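Side-chain contact in nucleotidyltransferase-like protein (PDB 3C18), which probably transfers nucleotidyl groups, through a nucleotidyltransferase-like domain joined to a helical substrate-binding-type domain and a helix-turn-helix domain: residues N139-G144 with R204-L209. Residues are numbered along the deposited sequence; the frame is centred on the assembly and turned at random.
Sequences NLFSRG and RIHLAL
Phe141, in the last turn of helix 116-142, reaches across to Ile205, His206 and Leu209 of helix 201-218, a helix-helix packing within the YgxA-like substrate binding domain. The contact is apolar, with no hydrogen bond between the two segments. The benzyl group is carried off its own helix (chi1 -178°, CG anti to the backbone N), which brings CE2 and CZ over to His206 CB, 4.0 Å from Phe141 CZ. Ile205 supplies its CG2 branch, 3.7 Å from Phe141 CD2, while Leu209 brings CD1 to within 3.9 Å of Phe141 CB, close to the root of the ring. Losing the ring to an alanine here would probably deprive Ile205 CG2 and His206 CB of their partners and open a gap between the helices. Tyr146, meeting the Phe141 ring edge-to-face, and Val153, touching Leu209, tie the contact to helix 146-167.

The Phe141 and His206 rings lie obliquely, planes at 32° and centroids 5.9 Å apart.

Three residues after Phe141 a Schellman motif closes the helix, with Gly144 at positive phi (80°) and its N bonded to Phe141 O at 3.1 Å. Ser142 OG also turns back, donating to a lone pair of Asn139 O at 2.7 Å.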
loop_
_atom_site.group_PDB
_atom_site.type_symbol
_atom_site.label_atom_id
_atom_site.label_comp_id
_atom_site.label_asym_id
_atom_site.label_seq_id
_atom_site.Cartn_x
_atom_site.Cartn_y
_atom_site.Cartn_z
ATOM N N ASN A 139 12.290 13.101 11.337
ATOM C CA ASN A 139 12.733 14.114 10.405
ATOM C C ASN A 139 11.769 15.301 10.407
ATOM O O ASN A 139 12.173 16.446 10.523
ATOM C CB ASN A 139 12.907 13.514 9.003
ATOM C CG ASN A 139 13.311 14.569 7.953
ATOM O OD1 ASN A 139 12.472 15.028 7.160
ATOM N ND2 ASN A 139 14.586 14.975 7.967
ATOM N N LEU A 140 10.476 15.021 10.347
ATOM C CA LEU A 140 9.471 16.090 10.290
ATOM C C LEU A 140 9.454 16.882 11.573
ATOM O O LEU A 140 9.265 18.091 11.595
ATOM C CB LEU A 140 8.073 15.525 9.994
ATOM C CG LEU A 140 7.932 14.968 8.550
ATOM C CD1 LEU A 140 6.839 13.901 8.467
ATOM C CD2 LEU A 140 7.667 16.114 7.586
ATOM N N PHE A 141 9.638 16.178 12.667
ATOM C CA PHE A 141 9.772 16.882 13.952
ATOM C C PHE A 141 11.000 17.813 13.939
ATOM O O PHE A 141 10.957 18.920 14.421
ATOM C CB PHE A 141 9.937 15.902 15.085
ATOM C CG PHE A 141 10.021 16.559 16.416
ATOM C CD1 PHE A 141 11.261 16.998 16.909
ATOM C CD2 PHE A 141 8.887 16.747 17.178
ATOM C CE1 PHE A 141 11.357 17.620 18.155
ATOM C CE2 PHE A 141 8.970 17.350 18.412
ATOM C CZ PHE A 141 10.195 17.811 18.900
ATOM N N SER A 142 12.088 17.348 13.342
ATOM C CA SER A 142 13.338 18.135 13.344
ATOM C C SER A 142 13.163 19.435 12.572
ATOM O O SER A 142 13.799 20.444 12.837
ATOM C CB SER A 142 14.514 17.316 12.766
ATOM O OG SER A 142 14.546 17.315 11.342
ATOM N N ARG A 143 12.238 19.401 11.635
ATOM C CA ARG A 143 12.022 20.512 10.694
ATOM C C ARG A 143 10.894 21.406 11.157
ATOM O O ARG A 143 10.551 22.377 10.493
ATOM C CB ARG A 143 11.740 19.977 9.286
ATOM C CG ARG A 143 12.939 19.361 8.604
ATOM C CD ARG A 143 12.526 18.513 7.398
ATOM N NE ARG A 143 11.495 19.186 6.602
ATOM C CZ ARG A 143 10.857 18.644 5.560
ATOM N NH1 ARG A 143 11.127 17.399 5.167
ATOM N NH2 ARG A 143 9.940 19.352 4.910
ATOM N N GLY A 144 10.337 21.094 12.310
ATOM C CA GLY A 144 9.268 21.921 12.884
ATOM C C GLY A 144 7.894 21.686 12.285
ATOM O O GLY A 144 6.944 22.440 12.543
ATOM N N ARG A 204 4.381 15.984 23.201
ATOM C CA ARG A 204 3.785 14.626 23.131
ATOM C C ARG A 204 4.430 13.838 21.975
ATOM O O ARG A 204 4.691 12.645 22.084
ATOM C CB ARG A 204 2.276 14.653 23.038
ATOM C CG ARG A 204 1.792 15.165 21.712
ATOM C CD ARG A 204 0.269 15.205 21.670
ATOM N NE ARG A 204 -0.266 16.112 22.664
ATOM C CZ ARG A 204 -1.550 16.259 22.886
ATOM N NH1 ARG A 204 -2.416 15.544 22.195
ATOM N NH2 ARG A 204 -1.968 17.108 23.804
ATOM N N ILE A 205 4.716 14.528 20.888
ATOM C CA ILE A 205 5.368 13.884 19.740
ATOM C C ILE A 205 6.773 13.465 20.103
ATOM O O ILE A 205 7.261 12.423 19.721
ATOM C CB ILE A 205 5.447 14.838 18.475
ATOM C CG1 ILE A 205 4.059 15.200 17.957
ATOM C CG2 ILE A 205 6.253 14.212 17.367
ATOM C CD1 ILE A 205 4.082 16.364 16.974
ATOM N N HIS A 206 7.453 14.323 20.827
ATOM C CA HIS A 206 8.847 14.078 21.199
ATOM C C HIS A 206 8.932 12.861 22.129
ATOM O O HIS A 206 9.822 12.016 22.025
ATOM C CB HIS A 206 9.396 15.297 21.940
ATOM C CG HIS A 206 10.757 15.090 22.520
ATOM N ND1 HIS A 206 11.891 14.973 21.733
ATOM C CD2 HIS A 206 11.171 15.010 23.805
ATOM C CE1 HIS A 206 12.940 14.812 22.513
ATOM N NE2 HIS A 206 12.530 14.825 23.773
ATOM N N LEU A 207 8.000 12.818 23.074
ATOM C CA LEU A 207 7.929 11.691 24.024
ATOM C C LEU A 207 7.600 10.361 23.309
ATOM O O LEU A 207 8.155 9.294 23.608
ATOM C CB LEU A 207 6.877 11.980 25.075
ATOM C CG LEU A 207 7.257 12.998 26.138
ATOM C CD1 LEU A 207 6.149 12.991 27.183
ATOM C CD2 LEU A 207 8.607 12.664 26.765
ATOM N N ALA A 208 6.731 10.455 22.309
ATOM C CA ALA A 208 6.372 9.285 21.505
ATOM C C ALA A 208 7.559 8.848 20.691
ATOM O O ALA A 208 7.783 7.661 20.513
ATOM C CB ALA A 208 5.160 9.568 20.616
ATOM N N LEU A 209 8.375 9.784 20.219
ATOM C CA LEU A 209 9.544 9.374 19.419
ATOM C C LEU A 209 10.560 8.657 20.331
ATOM O O LEU A 209 11.245 7.699 19.942
ATOM C CB LEU A 209 10.215 10.568 18.692
ATOM C CG LEU A 209 9.474 11.173 17.491
ATOM C CD1 LEU A 209 9.930 12.606 17.125
ATOM C CD2 LEU A 209 9.591 10.174 16.311
#